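Local coordinates for conjugal transfer protein TRWB (Escherichia coli, PDB 1E9R) that probably couples DNA processing to DNA export in bacterial conjugation, as a hexameric, P-loop NTPase-like protein resembling ring helicases and F1-ATPase, at residues F14-G20 and E362-D368; T21-G26 and N412-V418; E354-L360 and R390-P394. All blocks are in the same frame, centred on the assembly; numbering follows the deposited sequence.

Interaction 1: residues F14-G20 and E362-D368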
loop_
_atom_site.group_PDB
_atom_site.type_symbol
_atom_site.label_atom_id
_atom_site.label_comp_id
_atom_site.label_asym_id
_atom_site.label_seq_id
_atom_site.Cartn_x
_atom_site.Cartn_y
_atom_site.Cartn_z
ATOM N N PHE B 14 19.441 37.145 13.316
ATOM C CA PHE B 14 19.472 36.640 14.676
ATOM C C PHE B 14 20.720 37.008 15.470
ATOM O O PHE B 14 21.739 37.424 14.915
ATOM C CB PHE B 14 19.299 35.124 14.690
ATOM C CG PHE B 14 20.234 34.382 13.772
ATOM C CD1 PHE B 14 19.925 34.229 12.420
ATOM C CD2 PHE B 14 21.399 33.793 14.265
ATOM C CE1 PHE B 14 20.760 33.491 11.565
ATOM C CE2 PHE B 14 22.239 33.058 13.424
ATOM C CZ PHE B 14 21.915 32.905 12.064
ATOM N N LYS B 15 20.624 36.835 16.783
ATOM C CA LYS B 15 21.713 37.157 17.686
ATOM C C LYS B 15 22.759 36.058 17.678
ATOM O O LYS B 15 23.918 36.310 17.353
ATOM C CB LYS B 15 21.174 37.346 19.111
ATOM C CG LYS B 15 22.012 38.259 20.014
ATOM C CD LYS B 15 21.412 38.331 21.428
ATOM C CE LYS B 15 21.973 39.497 22.252
ATOM N NZ LYS B 15 23.450 39.421 22.439
ATOM N N ARG B 16 22.341 34.837 18.007
ATOM C CA ARG B 16 23.265 33.710 18.090
ATOM C C ARG B 16 22.835 32.418 17.417
ATOM O O ARG B 16 21.703 31.976 17.564
ATOM C CB ARG B 16 23.552 33.410 19.555
ATOM C CG ARG B 16 24.285 32.110 19.815
ATOM C CD ARG B 16 24.520 31.962 21.310
ATOM N NE ARG B 16 25.325 33.089 21.762
ATOM C CZ ARG B 16 25.180 33.758 22.903
ATOM N NH1 ARG B 16 24.234 33.437 23.779
ATOM N NH2 ARG B 16 26.001 34.770 23.161
ATOM N N PHE B 17 23.768 31.810 16.694
ATOM C CA PHE B 17 23.519 30.549 16.011
ATOM C C PHE B 17 23.835 29.440 17.002
ATOM O O PHE B 17 24.900 29.443 17.611
ATOM C CB PHE B 17 24.418 30.425 14.779
ATOM C CG PHE B 17 24.434 29.052 14.174
ATOM C CD1 PHE B 17 25.257 28.055 14.694
ATOM C CD2 PHE B 17 23.595 28.733 13.109
ATOM C CE1 PHE B 17 25.241 26.758 14.162
ATOM C CE2 PHE B 17 23.574 27.444 12.576
ATOM C CZ PHE B 17 24.400 26.456 13.108
ATOM N N LEU B 18 22.916 28.493 17.165
ATOM C CA LEU B 18 23.118 27.396 18.103
ATOM C C LEU B 18 23.528 26.084 17.455
ATOM O O LEU B 18 24.598 25.560 17.728
ATOM C CB LEU B 18 21.850 27.171 18.930
ATOM C CG LEU B 18 21.534 28.264 19.945
ATOM C CD1 LEU B 18 20.163 28.046 20.576
ATOM C CD2 LEU B 18 22.624 28.251 20.997
ATOM N N ARG B 19 22.676 25.539 16.597
ATOM C CA ARG B 19 22.982 24.260 15.957
ATOM C C ARG B 19 22.260 24.088 14.630
ATOM O O ARG B 19 21.343 24.843 14.307
ATOM C CB ARG B 19 22.605 23.105 16.901
ATOM C CG ARG B 19 21.646 23.518 18.008
ATOM C CD ARG B 19 20.354 22.721 18.061
ATOM N NE ARG B 19 20.525 21.355 18.540
ATOM C CZ ARG B 19 19.630 20.687 19.272
ATOM N NH1 ARG B 19 18.483 21.252 19.636
ATOM N NH2 ARG B 19 19.876 19.433 19.623
ATOM N N GLY B 20 22.673 23.086 13.862
ATOM C CA GLY B 20 22.033 22.836 12.584
ATOM C C GLY B 20 22.828 23.275 11.364
ATOM O O GLY B 20 24.067 23.264 11.362
ATOM N N GLU B 362 17.349 22.578 8.919
ATOM C CA GLU B 362 16.970 23.661 9.831
ATOM C C GLU B 362 18.153 24.053 10.708
ATOM O O GLU B 362 19.179 23.369 10.754
ATOM C CB GLU B 362 15.864 23.232 10.803
ATOM C CG GLU B 362 14.652 22.554 10.229
ATOM C CD GLU B 362 13.541 22.437 11.266
ATOM O OE1 GLU B 362 13.821 22.000 12.412
ATOM O OE2 GLU B 362 12.382 22.781 10.930
ATOM N N HIS B 363 17.981 25.154 11.427
ATOM C CA HIS B 363 18.994 25.608 12.365
ATOM C C HIS B 363 18.255 26.057 13.625
ATOM O O HIS B 363 17.072 26.385 13.564
ATOM C CB HIS B 363 19.849 26.755 11.763
ATOM C CG HIS B 363 19.092 28.016 11.454
ATOM N ND1 HIS B 363 19.611 29.006 10.647
ATOM C CD2 HIS B 363 17.885 28.470 11.869
ATOM C CE1 HIS B 363 18.758 30.015 10.581
ATOM N NE2 HIS B 363 17.702 29.715 11.315
ATOM N N GLU B 364 18.919 26.002 14.773
ATOM C CA GLU B 364 18.295 26.482 15.991
ATOM C C GLU B 364 19.046 27.787 16.220
ATOM O O GLU B 364 20.271 27.839 16.104
ATOM C CB GLU B 364 18.472 25.505 17.142
ATOM C CG GLU B 364 17.543 25.829 18.286
ATOM C CD GLU B 364 17.333 24.667 19.204
ATOM O OE1 GLU B 364 18.338 24.127 19.702
ATOM O OE2 GLU B 364 16.160 24.293 19.427
ATOM N N VAL B 365 18.304 28.834 16.552
ATOM C CA VAL B 365 18.865 30.166 16.677
ATOM C C VAL B 365 18.234 30.993 17.810
ATOM O O VAL B 365 17.119 30.707 18.232
ATOM C CB VAL B 365 18.652 30.856 15.289
ATOM C CG1 VAL B 365 18.400 32.308 15.442
ATOM C CG2 VAL B 365 19.833 30.573 14.375
ATOM N N GLU B 366 18.954 32.001 18.311
ATOM C CA GLU B 366 18.427 32.890 19.360
ATOM C C GLU B 366 18.253 34.275 18.752
ATOM O O GLU B 366 19.165 34.785 18.094
ATOM C CB GLU B 366 19.376 32.982 20.557
ATOM C CG GLU B 366 19.616 31.661 21.247
ATOM C CD GLU B 366 20.416 31.796 22.525
ATOM O OE1 GLU B 366 21.410 32.555 22.533
ATOM O OE2 GLU B 366 20.061 31.127 23.519
ATOM N N ARG B 367 17.088 34.880 18.972
ATOM C CA ARG B 367 16.783 36.202 18.427
ATOM C C ARG B 367 16.249 37.211 19.442
ATOM O O ARG B 367 15.615 36.840 20.428
ATOM C CB ARG B 367 15.762 36.068 17.302
ATOM C CG ARG B 367 16.296 36.407 15.941
ATOM C CD ARG B 367 15.154 36.629 14.992
ATOM N NE ARG B 367 14.395 35.407 14.767
ATOM C CZ ARG B 367 14.736 34.455 13.901
ATOM N NH1 ARG B 367 15.833 34.568 13.159
ATOM N NH2 ARG B 367 13.966 33.384 13.772
ATOM N N ASP B 368 16.501 38.491 19.184
ATOM C CA ASP B 368 16.017 39.554 20.057
ATOM C C ASP B 368 14.550 39.747 19.750
ATOM O O ASP B 368 14.181 39.954 18.597
ATOM C CB ASP B 368 16.773 40.858 19.788
ATOM C CG ASP B 368 18.137 40.894 20.465
ATOM O OD1 ASP B 368 18.396 40.025 21.328
ATOM O OD2 ASP B 368 18.947 41.795 20.144
#

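Interaction 2: residues T21-G26 and N412-V418. With SO4 (sulfate ion), chain J.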
loop_
_atom_site.group_PDB
_atom_site.type_symbol
_atom_site.label_atom_id
_atom_site.label_comp_id
_atom_site.label_asym_id
_atom_site.label_seq_id
_atom_site.Cartn_x
_atom_site.Cartn_y
_atom_site.Cartn_z
ATOM N N THR B 21 22.103 23.663 10.320
ATOM C CA THR B 21 22.707 24.098 9.070
ATOM C C THR B 21 23.135 25.559 9.094
ATOM O O THR B 21 22.361 26.445 9.461
ATOM C CB THR B 21 21.730 23.896 7.881
ATOM O OG1 THR B 21 21.547 22.495 7.654
ATOM C CG2 THR B 21 22.273 24.547 6.611
ATOM N N ARG B 22 24.376 25.806 8.692
ATOM C CA ARG B 22 24.896 27.158 8.651
ATOM C C ARG B 22 24.864 27.621 7.212
ATOM O O ARG B 22 25.246 26.880 6.317
ATOM C CB ARG B 22 26.337 27.188 9.154
ATOM C CG ARG B 22 26.508 26.812 10.615
ATOM C CD ARG B 22 27.973 26.617 10.945
ATOM N NE ARG B 22 28.559 25.484 10.226
ATOM C CZ ARG B 22 29.868 25.282 10.088
ATOM N NH1 ARG B 22 30.735 26.139 10.612
ATOM N NH2 ARG B 22 30.315 24.216 9.440
ATOM N N ILE B 23 24.377 28.828 6.971
ATOM C CA ILE B 23 24.382 29.337 5.611
ATOM C C ILE B 23 25.352 30.502 5.631
ATOM O O ILE B 23 25.339 31.333 6.533
ATOM C CB ILE B 23 22.980 29.772 5.122
ATOM C CG1 ILE B 23 23.079 30.230 3.660
ATOM C CG2 ILE B 23 22.401 30.831 6.035
ATOM C CD1 ILE B 23 21.742 30.513 2.986
ATOM N N VAL B 24 26.213 30.529 4.628
ATOM C CA VAL B 24 27.257 31.526 4.518
ATOM C C VAL B 24 27.150 32.167 3.138
ATOM O O VAL B 24 26.365 31.713 2.302
ATOM C CB VAL B 24 28.618 30.799 4.753
ATOM C CG1 VAL B 24 29.495 30.831 3.530
ATOM C CG2 VAL B 24 29.295 31.372 5.938
ATOM N N SER B 25 27.902 33.237 2.902
ATOM C CA SER B 25 27.870 33.912 1.602
ATOM C C SER B 25 28.731 33.109 0.630
ATOM O O SER B 25 29.632 32.380 1.048
ATOM C CB SER B 25 28.436 35.332 1.716
ATOM O OG SER B 25 29.854 35.309 1.841
ATOM N N GLY B 26 28.461 33.229 -0.663
ATOM C CA GLY B 26 29.262 32.493 -1.619
ATOM C C GLY B 26 30.737 32.793 -1.409
ATOM O O GLY B 26 31.580 31.892 -1.375
ATOM N N ASN B 412 31.059 18.836 7.612
ATOM C CA ASN B 412 30.657 20.015 8.358
ATOM C C ASN B 412 30.991 21.311 7.633
ATOM O O ASN B 412 31.858 22.072 8.053
ATOM C CB ASN B 412 31.318 19.966 9.732
ATOM C CG ASN B 412 30.799 21.022 10.658
ATOM O OD1 ASN B 412 29.604 21.301 10.687
ATOM N ND2 ASN B 412 31.693 21.612 11.442
ATOM N N ARG B 413 30.290 21.549 6.531
ATOM C CA ARG B 413 30.482 22.750 5.727
ATOM C C ARG B 413 29.185 23.527 5.673
ATOM O O ARG B 413 28.110 22.943 5.560
ATOM C CB ARG B 413 30.833 22.399 4.284
ATOM C CG ARG B 413 31.830 21.300 4.117
ATOM C CD ARG B 413 33.228 21.804 4.245
ATOM N NE ARG B 413 34.170 20.751 3.905
ATOM C CZ ARG B 413 35.485 20.923 3.834
ATOM N NH1 ARG B 413 36.015 22.123 4.084
ATOM N NH2 ARG B 413 36.266 19.894 3.505
ATOM N N PRO B 414 29.262 24.856 5.762
ATOM C CA PRO B 414 28.004 25.596 5.688
ATOM C C PRO B 414 27.545 25.563 4.226
ATOM O O PRO B 414 28.312 25.170 3.346
ATOM C CB PRO B 414 28.402 26.994 6.151
ATOM C CG PRO B 414 29.829 27.096 5.711
ATOM C CD PRO B 414 30.386 25.745 6.089
ATOM N N ILE B 415 26.300 25.946 3.966
ATOM C CA ILE B 415 25.796 25.962 2.601
ATOM C C ILE B 415 25.810 27.414 2.133
ATOM O O ILE B 415 25.851 28.338 2.951
ATOM C CB ILE B 415 24.351 25.423 2.507
ATOM C CG1 ILE B 415 23.404 26.361 3.254
ATOM C CG2 ILE B 415 24.281 24.006 3.062
ATOM C CD1 ILE B 415 21.941 25.996 3.140
ATOM N N ALA B 416 25.768 27.613 0.819
ATOM C CA ALA B 416 25.788 28.954 0.259
ATOM C C ALA B 416 24.916 29.084 -0.993
ATOM O O ALA B 416 24.842 28.165 -1.801
ATOM C CB ALA B 416 27.222 29.334 -0.073
ATOM N N LYS B 417 24.249 30.226 -1.138
ATOM C CA LYS B 417 23.428 30.495 -2.309
ATOM C C LYS B 417 24.376 31.225 -3.251
ATOM O O LYS B 417 24.790 32.355 -2.986
ATOM C CB LYS B 417 22.251 31.388 -1.934
ATOM C CG LYS B 417 21.288 31.711 -3.068
ATOM C CD LYS B 417 20.207 32.657 -2.563
ATOM C CE LYS B 417 19.337 33.166 -3.686
ATOM N NZ LYS B 417 18.317 34.135 -3.204
ATOM N N VAL B 418 24.739 30.560 -4.339
ATOM C CA VAL B 418 25.673 31.103 -5.311
ATOM C C VAL B 418 25.071 31.101 -6.710
ATOM O O VAL B 418 24.227 30.268 -7.028
ATOM C CB VAL B 418 26.974 30.261 -5.318
ATOM C CG1 VAL B 418 27.881 30.685 -6.452
ATOM C CG2 VAL B 418 27.695 30.422 -4.002
HETATM S S SO4 J . 32.055 37.855 3.660
HETATM O O1 SO4 J . 32.533 37.709 2.266
HETATM O O2 SO4 J . 32.684 36.842 4.528
HETATM O O3 SO4 J . 32.389 39.207 4.152
HETATM O O4 SO4 J . 30.592 37.675 3.721
HETATM O O HOH W 1 25.964 23.455 7.317
#

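Interaction 3: residues E354-L360 and R390-P394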
loop_
_atom_site.group_PDB
_atom_site.type_symbol
_atom_site.label_atom_id
_atom_site.label_comp_id
_atom_site.label_asym_id
_atom_site.label_seq_id
_atom_site.Cartn_x
_atom_site.Cartn_y
_atom_site.Cartn_z
ATOM N N GLU B 354 9.657 20.941 -0.783
ATOM C CA GLU B 354 9.684 20.638 0.639
ATOM C C GLU B 354 10.845 19.674 0.915
ATOM O O GLU B 354 11.539 19.780 1.909
ATOM C CB GLU B 354 8.366 20.000 1.053
ATOM C CG GLU B 354 8.455 19.235 2.361
ATOM C CD GLU B 354 8.755 20.121 3.550
ATOM O OE1 GLU B 354 8.579 21.358 3.452
ATOM O OE2 GLU B 354 9.158 19.564 4.593
ATOM N N ASP B 355 11.036 18.730 0.009
ATOM C CA ASP B 355 12.102 17.732 0.086
ATOM C C ASP B 355 13.460 18.453 0.077
ATOM O O ASP B 355 14.326 18.198 0.918
ATOM C CB ASP B 355 11.955 16.790 -1.136
ATOM C CG ASP B 355 12.960 15.634 -1.157
ATOM O OD1 ASP B 355 13.737 15.445 -0.193
ATOM O OD2 ASP B 355 12.957 14.901 -2.169
ATOM N N MET B 356 13.629 19.357 -0.885
ATOM C CA MET B 356 14.863 20.116 -1.016
ATOM C C MET B 356 15.079 21.016 0.204
ATOM O O MET B 356 16.195 21.128 0.713
ATOM C CB MET B 356 14.831 20.929 -2.319
ATOM C CG MET B 356 14.989 20.061 -3.572
ATOM S SD MET B 356 16.553 19.026 -3.567
ATOM C CE MET B 356 16.106 17.506 -2.538
ATOM N N SER B 357 14.009 21.642 0.678
ATOM C CA SER B 357 14.085 22.496 1.858
ATOM C C SER B 357 14.570 21.677 3.053
ATOM O O SER B 357 15.505 22.070 3.757
ATOM C CB SER B 357 12.709 23.082 2.169
ATOM O OG SER B 357 12.693 23.690 3.451
ATOM N N LEU B 358 13.921 20.536 3.274
ATOM C CA LEU B 358 14.272 19.642 4.372
ATOM C C LEU B 358 15.721 19.179 4.237
ATOM O O LEU B 358 16.451 19.152 5.221
ATOM C CB LEU B 358 13.352 18.419 4.370
ATOM C CG LEU B 358 13.035 17.639 5.656
ATOM C CD1 LEU B 358 13.077 16.152 5.361
ATOM C CD2 LEU B 358 13.998 17.974 6.761
ATOM N N SER B 359 16.131 18.812 3.022
ATOM C CA SER B 359 17.500 18.352 2.771
ATOM C C SER B 359 18.518 19.410 3.191
ATOM O O SER B 359 19.559 19.081 3.772
ATOM C CB SER B 359 17.707 18.027 1.287
ATOM O OG SER B 359 16.921 16.920 0.868
ATOM N N LEU B 360 18.220 20.672 2.877
ATOM C CA LEU B 360 19.092 21.780 3.240
ATOM C C LEU B 360 19.147 21.843 4.767
ATOM O O LEU B 360 20.191 22.134 5.345
ATOM C CB LEU B 360 18.562 23.089 2.637
ATOM C CG LEU B 360 19.223 23.593 1.337
ATOM C CD1 LEU B 360 19.979 22.501 0.649
ATOM C CD2 LEU B 360 18.174 24.153 0.410
ATOM N N ARG B 390 13.702 26.446 9.004
ATOM C CA ARG B 390 14.377 26.026 7.782
ATOM C C ARG B 390 15.316 27.128 7.350
ATOM O O ARG B 390 14.929 28.292 7.283
ATOM C CB ARG B 390 13.380 25.783 6.636
ATOM C CG ARG B 390 12.491 24.564 6.780
ATOM C CD ARG B 390 13.291 23.265 6.799
ATOM N NE ARG B 390 12.437 22.135 7.152
ATOM C CZ ARG B 390 11.493 21.628 6.359
ATOM N NH1 ARG B 390 11.269 22.133 5.145
ATOM N NH2 ARG B 390 10.743 20.627 6.796
ATOM N N VAL B 391 16.553 26.771 7.060
ATOM C CA VAL B 391 17.502 27.758 6.594
ATOM C C VAL B 391 16.945 28.297 5.269
ATOM O O VAL B 391 16.992 29.500 4.995
ATOM C CB VAL B 391 18.884 27.103 6.397
ATOM C CG1 VAL B 391 19.849 28.061 5.710
ATOM C CG2 VAL B 391 19.435 26.679 7.756
ATOM N N VAL B 392 16.389 27.393 4.466
ATOM C CA VAL B 392 15.796 27.742 3.175
ATOM C C VAL B 392 14.372 27.207 3.146
ATOM O O VAL B 392 14.167 26.004 3.296
ATOM C CB VAL B 392 16.559 27.092 2.002
ATOM C CG1 VAL B 392 15.940 27.530 0.684
ATOM C CG2 VAL B 392 18.034 27.458 2.065
ATOM N N MET B 393 13.400 28.096 2.963
ATOM C CA MET B 393 11.988 27.717 2.915
ATOM C C MET B 393 11.627 27.061 1.595
ATOM O O MET B 393 12.225 27.353 0.565
ATOM C CB MET B 393 11.099 28.947 3.082
ATOM C CG MET B 393 10.644 29.240 4.488
ATOM S SD MET B 393 9.709 30.783 4.529
ATOM C CE MET B 393 8.041 30.247 4.092
ATOM N N PRO B 394 10.642 26.152 1.605
ATOM C CA PRO B 394 10.260 25.507 0.350
ATOM C C PRO B 394 9.885 26.576 -0.680
ATOM O O PRO B 394 10.214 26.453 -1.860
ATOM C CB PRO B 394 9.071 24.652 0.763
ATOM C CG PRO B 394 9.451 24.235 2.157
ATOM C CD PRO B 394 9.948 25.531 2.748
HETATM O O HOH W 2 16.344 24.534 4.792
#

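Interaction 1: residues F14-G20 and E362-D368
Val365 lays its CG2 methyl over one face of the Phe14 ring, 3.6 Å from the ring centroid and 15° off the normal, a CH-pi contact. The benzyl group reaches that methyl because CG of Phe14 sits between the backbone N and the carbonyl carbon (chi1 51°). On the side of the strand where Glu364 and Glu366 project, charge takes over. Arg19 and Glu364 run alongside each other, and NH1 of Arg19 forms a salt bridge with OE1 of Glu364 at 2.9 Å, coming from above the carboxylate plane. Arg16 and Glu366 also lie side by side, in a salt bridge whose NH1 to OE1 hydrogen bond is weak, at 3.2 Å. CD1 of Leu18 packs on CG of Glu366 at 3.7 Å, so the aliphatic part of a long acid serves as apolar surface.

The backbones form an antiparallel ladder broken by two classic beta bulges: Lys15 and Arg16 both face Glu366, Leu18 and Arg19 both face Glu364. Glu366 O therefore accepts from Lys15 N at 2.8 Å and from Arg16 N at 3.2 Å. At Gly20, whose CA lies 4.1 Å from that of His363, a side chain would collide with the opposite strand, which suits glycine.

Strand 384-390 flanks 362-368 on its other edge, completing a three-stranded antiparallel sheet. From there Glu389 accepts a hydrogen bond from His363 NE2 and forms a salt bridge with Arg367. The Arg19 guanidinium also crosses the subunit boundary, to Glu396 and the carbonyl of Arg390 of a neighbouring subunit.

Interaction 2: residues T21-G26 and N412-V418
Arg22 bends its long chain back over Pro414, and these two residues, with Ile415, lose the most surface to the contact. CB of Arg22 rests against CB of Pro414 at 3.6 Å, while Pro414 CD lies over one face of the guanidinium, toward its rim. The bend at chi3 (-65°) returns the charged end to segment 412-418, where NH2 stands 3.0 Å from the backbone O of Asn412 and the side-chain amide of Asn412 is turned only 16° from the guanidinium. Arginine suits this place because it can lie against one side of a proline, at CB and CD, while its edge meets polar groups. With an alanine here, Pro414 CD would probably lose the guanidinium that covers it, and the Asn412 carbonyl the positive group beside it. A water adds a second link, accepting from Arg22 N and donating to Arg413 O.

A proline is tolerated here because the bonds to 21-26 begin at Ile415 N; its ring CG packs on CB of Val24 at 4.0 Å. Next along, Ile415 carries both backbone bonds. Its N donates to Arg22 O at 2.7 Å and its O accepts from Val24 N at 2.8 Å, both nearly straight along the carbonyl. Its CG1 meets CG1 of Ile23 at 3.9 Å, and its CD1 touches the methyl of Thr21, building a branched aliphatic layer beside Val391.

Beyond the strand, Ser25 caps helix 26-33 through Lys28 N, and its OG also donates to a sulfate at 3.1 Å, an ion shared with Arg31. Ile415 flanked by Arg22 and Val24 is the bonding pattern of parallel beta strands, and it adds the short, weakly bonded strand 23-24 at the edge, within this chain, of the large mixed sheet of the P-loop NTPase-like fold.

Interaction 3: residues E354-L360 and R390-P394
Arg390 lays one face of its guanidinium over the backbone of Leu358, with CA of that residue 3.9 Å above the plane, and turns its edge to two polar side chains. NH2 donates to OE2 of Glu354 at 2.9 Å, on the syn side of the carboxylate. NH1 reaches OE1 of the same acid in a weak bond, and also meets Ser357 OG at 2.7 Å close to the guanidinium plane. Carboxylate and guanidinium are twisted 48° apart, so the salt bridge is not a flat fork.

Ser357 is well chosen for this buried spot. Its hydroxyl accepts a hydrogen bond from Arg390 NH1 and donates one to Val392 O at 2.7 Å, in the carbonyl plane; with OG anti to the backbone N (chi1 168°) it projects between the two. Pro394 CD lies 3.4 Å from Ser357 OG, so a small side chain suits the place. A water bridges Ser357 O and Val392 N, accepting from the latter.

At the helix end, CD2 of Leu360 packs on CG2 of Val392 at 3.7 Å, an apolar pair that Ile397 of helix 394-398 also touches. Met393 occupies the N-cap position of that helix, and Pro394 suits its first turn, where the backbone N needs no hydrogen-bond partner. Together these contacts pack helix 350-360 onto the strand-turn-helix connection 384-398, beside the large mixed sheet of the P-loop NTPase-like fold.

The three contacts adjoin one another where the small antiparallel sheet meets the large mixed one. Interactions 1 and 2 have centres about 15 Å apart and share one chain path: after the corner at Arg19, Thr21 N lies 3.0 Å from Glu362 O, a probable hydrogen bond. Interaction 3 is about 13 Å from interaction 2 and 16 Å from interaction 1, between centres. Thr21 OG1 probably bonds Leu360 O at 2.7 Å, and Val391 packs against His363, Thr21, Ile23 and Ile415, so it touches both other contacts. Interactions 1 and 3 meet again across the subunit boundary. The sulfate, probably from the crystallisation liquor, touches interaction 2 through Ser25 and marks no established site.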